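PDB 1J7X: interphotoreceptor retinoid-binding protein from Xenopus laevis, which probably binds and carries retinoids through the interphotoreceptor matrix between photoreceptors and pigment epithelium, on a fold related to the crotonase clan and S41 peptidases. Local coordinates for residues A[138-143]-A[197-202]; A[179-184]-A[258-263]. One frame throughout, in Å; residues are numbered along the deposited sequence.

Interaction 1 (A[138-143]-A[197-202])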
loop_
_atom_site.group_PDB
_atom_site.type_symbol
_atom_site.label_atom_id
_atom_site.label_comp_id
_atom_site.label_asym_id
_atom_site.label_seq_id
_atom_site.Cartn_x
_atom_site.Cartn_y
_atom_site.Cartn_z
ATOM N N THR A 138 19.599 -16.158 6.608
ATOM C CA THR A 138 20.671 -15.615 7.397
ATOM C C THR A 138 22.077 -15.674 6.782
ATOM O O THR A 138 22.888 -14.736 6.951
ATOM C CB THR A 138 20.793 -16.275 8.758
ATOM O OG1 THR A 138 19.638 -16.005 9.468
ATOM C CG2 THR A 138 21.822 -15.431 9.586
ATOM N N ILE A 139 22.314 -16.707 6.031
ATOM C CA ILE A 139 23.609 -16.922 5.392
ATOM C C ILE A 139 23.840 -15.899 4.225
ATOM O O ILE A 139 24.970 -15.580 3.911
ATOM C CB ILE A 139 23.681 -18.330 4.846
ATOM C CG1 ILE A 139 25.066 -18.617 4.236
ATOM C CG2 ILE A 139 22.608 -18.667 3.823
ATOM C CD1 ILE A 139 26.189 -18.693 5.214
ATOM N N THR A 140 22.784 -15.401 3.599
ATOM C CA THR A 140 22.948 -14.498 2.429
ATOM C C THR A 140 23.455 -13.088 2.707
ATOM O O THR A 140 23.338 -12.547 3.818
ATOM C CB THR A 140 21.637 -14.431 1.668
ATOM O OG1 THR A 140 20.630 -13.746 2.436
ATOM C CG2 THR A 140 21.102 -15.829 1.365
ATOM N N GLU A 141 24.003 -12.410 1.676
ATOM C CA GLU A 141 24.537 -11.113 1.877
ATOM C C GLU A 141 23.564 -10.078 1.239
ATOM O O GLU A 141 23.633 -8.914 1.527
ATOM C CB GLU A 141 25.902 -11.008 1.217
ATOM C CG GLU A 141 27.002 -11.704 2.030
ATOM C CD GLU A 141 27.020 -11.233 3.464
ATOM O OE1 GLU A 141 26.722 -10.051 3.720
ATOM O OE2 GLU A 141 27.309 -12.027 4.392
ATOM N N ASN A 142 22.692 -10.557 0.402
ATOM C CA ASN A 142 21.681 -9.685 -0.228
ATOM C C ASN A 142 20.365 -10.480 -0.330
ATOM O O ASN A 142 20.366 -11.737 -0.307
ATOM C CB ASN A 142 22.118 -9.321 -1.631
ATOM C CG ASN A 142 23.230 -8.332 -1.632
ATOM O OD1 ASN A 142 23.044 -7.166 -1.274
ATOM N ND2 ASN A 142 24.414 -8.803 -2.021
ATOM N N LEU A 143 19.246 -9.777 -0.327
ATOM C CA LEU A 143 17.935 -10.435 -0.362
ATOM C C LEU A 143 17.035 -9.782 -1.380
ATOM O O LEU A 143 16.934 -8.579 -1.471
ATOM C CB LEU A 143 17.267 -10.328 1.006
ATOM C CG LEU A 143 15.835 -10.868 1.081
ATOM C CD1 LEU A 143 15.877 -12.396 0.912
ATOM C CD2 LEU A 143 15.109 -10.602 2.382
ATOM N N LYS A 197 15.321 -14.469 13.713
ATOM C CA LYS A 197 16.451 -13.569 13.466
ATOM C C LYS A 197 16.099 -12.492 12.470
ATOM O O LYS A 197 15.624 -12.758 11.376
ATOM C CB LYS A 197 17.595 -14.339 12.852
ATOM C CG LYS A 197 18.272 -15.324 13.840
ATOM C CD LYS A 197 19.217 -16.246 13.124
ATOM C CE LYS A 197 19.851 -17.212 14.075
ATOM N NZ LYS A 197 20.504 -18.295 13.254
ATOM N N PRO A 198 16.231 -11.237 12.852
ATOM C CA PRO A 198 15.990 -10.174 11.878
ATOM C C PRO A 198 17.070 -10.261 10.808
ATOM O O PRO A 198 18.186 -10.782 11.029
ATOM C CB PRO A 198 16.106 -8.872 12.732
ATOM C CG PRO A 198 16.721 -9.213 13.885
ATOM C CD PRO A 198 16.380 -10.673 14.203
ATOM N N TYR A 199 16.711 -9.866 9.602
ATOM C CA TYR A 199 17.654 -9.859 8.517
ATOM C C TYR A 199 18.622 -8.714 8.785
ATOM O O TYR A 199 19.672 -8.703 8.289
ATOM C CB TYR A 199 16.979 -9.577 7.142
ATOM C CG TYR A 199 17.859 -9.947 5.993
ATOM C CD1 TYR A 199 18.345 -11.221 5.859
ATOM C CD2 TYR A 199 18.207 -9.061 5.011
ATOM C CE1 TYR A 199 19.134 -11.558 4.770
ATOM C CE2 TYR A 199 19.061 -9.384 3.994
ATOM C CZ TYR A 199 19.534 -10.637 3.868
ATOM O OH TYR A 199 20.294 -11.042 2.699
ATOM N N GLY A 200 18.193 -7.717 9.526
ATOM C CA GLY A 200 19.050 -6.627 9.874
ATOM C C GLY A 200 18.898 -5.426 8.908
ATOM O O GLY A 200 18.238 -5.474 7.901
ATOM N N SER A 201 19.633 -4.365 9.198
ATOM C CA SER A 201 19.563 -3.144 8.372
ATOM C C SER A 201 20.705 -2.867 7.439
ATOM O O SER A 201 20.620 -1.850 6.642
ATOM C CB SER A 201 19.424 -1.912 9.273
ATOM O OG SER A 201 20.640 -1.746 10.043
ATOM N N LYS A 202 21.649 -3.807 7.398
ATOM C CA LYS A 202 22.865 -3.653 6.591
ATOM C C LYS A 202 22.857 -4.325 5.227
ATOM O O LYS A 202 23.228 -3.752 4.238
ATOM C CB LYS A 202 24.080 -4.123 7.393
ATOM C CG LYS A 202 24.213 -3.520 8.781
ATOM C CD LYS A 202 24.422 -1.994 8.791
ATOM C CE LYS A 202 25.758 -1.658 8.124
ATOM N NZ LYS A 202 26.916 -2.438 8.708
HETATM O O HOH W 1 19.685 -12.963 9.860
#
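Thr138 and Tyr199 bring the two backbones to 6.6 Å between CA atoms, and the chains then part, Glu141 and Lys202 lying 9.0 Å apart by the same measure. No backbone hydrogen bond joins them; a side chain spans the widening gap. Tyr199 has CG anti to the backbone N (chi1 -164°), which carries the ring across to residues 140-143. There the phenol OH donates to Thr140 OG1 at 2.7 Å, the acceptor lying at the ring edge, in its plane. Threonine suits this place because its small hydroxyl also pairs with the carbonyl of Ile137, leaving it to accept from the tyrosine. Leu143 supplies the apolar half: its CD2 lies over one ring face, and its CB comes 3.6 Å from Tyr199 CE2. A long aromatic with a polar end thus fits a site apolar beside the ring and polar at the hydroxyl. Nearer the surface, a water links Thr138 OG1, hydrogen-bonded also to Trp134 O in helix 119-137, with the carbonyl O of Pro198, while the extended Lys197 chain passes Thr138 at about a right angle, its CD 3.7 Å from that OG1, and forms a salt bridge through NZ with Glu135. Ile137 of the same helix and Phe165 also touch Tyr199, so the contact joins the turn between that helix and central strand 142-146 to the loop leading into the neighbouring parallel strand, 204-209.

Interaction 2 (A[179-184]-A[258-263])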
loop_
_atom_site.group_PDB
_atom_site.type_symbol
_atom_site.label_atom_id
_atom_site.label_comp_id
_atom_site.label_asym_id
_atom_site.label_seq_id
_atom_site.Cartn_x
_atom_site.Cartn_y
_atom_site.Cartn_z
ATOM N N ASN A 179 -6.654 9.774 9.978
ATOM C CA ASN A 179 -8.002 9.374 9.570
ATOM C C ASN A 179 -8.974 10.546 9.880
ATOM O O ASN A 179 -9.284 10.831 11.088
ATOM C CB ASN A 179 -8.431 8.160 10.339
ATOM C CG ASN A 179 -9.698 7.567 9.812
ATOM O OD1 ASN A 179 -10.604 8.313 9.494
ATOM N ND2 ASN A 179 -9.745 6.202 9.637
ATOM N N ARG A 180 -9.437 11.198 8.818
ATOM C CA ARG A 180 -10.348 12.335 8.898
ATOM C C ARG A 180 -11.618 11.953 9.595
ATOM O O ARG A 180 -12.073 12.686 10.449
ATOM C CB ARG A 180 -10.695 12.852 7.492
ATOM C CG ARG A 180 -11.770 13.950 7.435
ATOM C CD ARG A 180 -11.349 15.200 8.118
ATOM N NE ARG A 180 -11.876 15.264 9.444
ATOM C CZ ARG A 180 -13.169 15.441 9.722
ATOM N NH1 ARG A 180 -14.066 15.598 8.748
ATOM N NH2 ARG A 180 -13.562 15.466 10.989
ATOM N N GLN A 181 -12.195 10.819 9.221
ATOM C CA GLN A 181 -13.464 10.383 9.776
ATOM C C GLN A 181 -13.437 10.442 11.313
ATOM O O GLN A 181 -14.472 10.419 11.971
ATOM C CB GLN A 181 -13.846 8.961 9.302
ATOM C CG GLN A 181 -14.022 8.840 7.797
ATOM C CD GLN A 181 -14.959 7.729 7.358
ATOM O OE1 GLN A 181 -14.753 6.533 7.670
ATOM N NE2 GLN A 181 -15.973 8.103 6.583
ATOM N N GLN A 182 -12.244 10.503 11.863
ATOM C CA GLN A 182 -12.050 10.647 13.283
ATOM C C GLN A 182 -10.827 11.497 13.426
ATOM O O GLN A 182 -10.569 12.334 12.567
ATOM C CB GLN A 182 -11.918 9.299 13.953
ATOM C CG GLN A 182 -11.151 8.294 13.162
ATOM C CD GLN A 182 -11.520 6.857 13.512
ATOM O OE1 GLN A 182 -11.433 6.465 14.673
ATOM N NE2 GLN A 182 -11.938 6.070 12.511
ATOM N N ASN A 183 -10.089 11.346 14.505
ATOM C CA ASN A 183 -8.844 12.115 14.618
ATOM C C ASN A 183 -7.668 11.167 14.906
ATOM O O ASN A 183 -6.970 11.279 15.922
ATOM C CB ASN A 183 -8.979 13.192 15.672
ATOM C CG ASN A 183 -9.764 14.424 15.175
ATOM O OD1 ASN A 183 -10.035 15.353 15.951
ATOM N ND2 ASN A 183 -10.103 14.444 13.889
ATOM N N SER A 184 -7.483 10.208 14.011
ATOM C CA SER A 184 -6.425 9.225 14.105
ATOM C C SER A 184 -5.061 9.880 14.468
ATOM O O SER A 184 -4.565 9.809 15.593
ATOM C CB SER A 184 -6.353 8.471 12.752
ATOM O OG SER A 184 -5.295 7.528 12.610
ATOM N N VAL A 258 -13.680 8.962 -1.980
ATOM C CA VAL A 258 -13.014 9.958 -1.165
ATOM C C VAL A 258 -11.941 9.424 -0.252
ATOM O O VAL A 258 -12.175 8.488 0.523
ATOM C CB VAL A 258 -14.074 10.718 -0.291
ATOM C CG1 VAL A 258 -13.397 11.756 0.528
ATOM C CG2 VAL A 258 -15.130 11.309 -1.170
ATOM N N PRO A 259 -10.716 9.962 -0.340
ATOM C CA PRO A 259 -9.703 9.488 0.575
ATOM C C PRO A 259 -9.998 9.963 1.960
ATOM O O PRO A 259 -10.190 11.118 2.104
ATOM C CB PRO A 259 -8.419 10.100 0.026
ATOM C CG PRO A 259 -8.918 11.380 -0.658
ATOM C CD PRO A 259 -10.169 10.945 -1.292
ATOM N N ILE A 260 -10.184 9.056 2.910
ATOM C CA ILE A 260 -10.475 9.433 4.287
ATOM C C ILE A 260 -9.231 9.370 5.131
ATOM O O ILE A 260 -9.200 9.826 6.249
ATOM C CB ILE A 260 -11.524 8.517 4.886
ATOM C CG1 ILE A 260 -10.933 7.063 4.984
ATOM C CG2 ILE A 260 -12.828 8.480 4.067
ATOM C CD1 ILE A 260 -11.830 6.099 5.744
ATOM N N ILE A 261 -8.130 8.850 4.586
ATOM C CA ILE A 261 -6.939 8.766 5.342
ATOM C C ILE A 261 -5.789 9.352 4.625
ATOM O O ILE A 261 -5.624 9.104 3.385
ATOM C CB ILE A 261 -6.658 7.227 5.541
ATOM C CG1 ILE A 261 -7.542 6.655 6.622
ATOM C CG2 ILE A 261 -5.219 6.998 5.880
ATOM C CD1 ILE A 261 -7.607 5.164 6.681
ATOM N N ASN A 262 -4.903 10.013 5.319
ATOM C CA ASN A 262 -3.680 10.517 4.733
ATOM C C ASN A 262 -2.570 9.684 5.320
ATOM O O ASN A 262 -2.644 9.293 6.528
ATOM C CB ASN A 262 -3.459 12.042 5.022
ATOM C CG ASN A 262 -3.949 12.908 3.857
ATOM O OD1 ASN A 262 -4.061 12.387 2.694
ATOM N ND2 ASN A 262 -4.417 14.091 4.142
ATOM N N PHE A 263 -1.586 9.390 4.485
ATOM C CA PHE A 263 -0.485 8.549 4.837
ATOM C C PHE A 263 0.787 9.359 4.712
ATOM O O PHE A 263 1.228 9.757 3.602
ATOM C CB PHE A 263 -0.469 7.321 3.904
ATOM C CG PHE A 263 0.601 6.302 4.190
ATOM C CD1 PHE A 263 1.969 6.580 3.921
ATOM C CD2 PHE A 263 0.238 5.035 4.576
ATOM C CE1 PHE A 263 2.854 5.517 3.977
ATOM C CE2 PHE A 263 1.153 4.011 4.796
ATOM C CZ PHE A 263 2.482 4.243 4.435
#
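Asn179 and Ile261 lie side by side as an antiparallel, non-hydrogen-bonded pair, 4.4 Å between CA atoms, with both side chains on the same face of the sheet. Asn179, with CG anti to its own backbone N (chi1 -170°), lays one face of its amide over the CG1-CD1 arm of Ile261, ND2 3.8 Å from CG1. The meeting is van der Waals: a flat polar group laid against a beta-branched chain that suits a strand. Asn179 is also the first residue of a type I turn that ends at Gln182; at Arg180 the link is a backbone one. Arg180 N donates to Ile260 O at 2.9 Å, nearly straight at 157°, while the CA-H of Asn179 points to the same oxygen. Gln181 leans obliquely across Ile260. Its CG sits 3.8 Å from Ile260 CB, and OE1 comes 3.5 Å from the CD1 methyl; beyond CG the chain is extended, which carries the amide on across Ile260 and lets OE1 accept from Lys245 of strand 244-248. Cut back to an alanine, this position is likely to leave Lys245 NZ without this acceptor and the CG2 and CD1 methyls of Ile260 without the CG and amide that cover them. Glutamine fits because its CG can pack on Ile260 while its amide oxygen takes the lysine. With a single direct hydrogen bond, made by main-chain atoms, the pairing itself probably depends little on side-chain identity; the amide groups of Asn179 and Gln181 pack on isoleucine carbons by van der Waals contact, and that of Gln181 also accepts from Lys245.

In the fold
The two contacts lie on opposite sides of the chain's centre, their own centres about 35 Å apart and their nearest atoms about 19 Å apart, and they share no strand. Interaction 1 is partly buried, where the middle strands 142-146 and 204-209 of the mixed sheet begin; interaction 2 is a surface contact where the hairpin between strands 173-179 and 186-189 turns beside strand 254-265. The segments alternate along the chain, so residues 179-202, leaving the antiparallel sheet and heading for strand 204-209, connect one contact to the other. Their chemistry differs accordingly: interaction 1 rests on a tyrosine side chain and a bridging water, interaction 2 on a main-chain bond with amide groups packed on isoleucines.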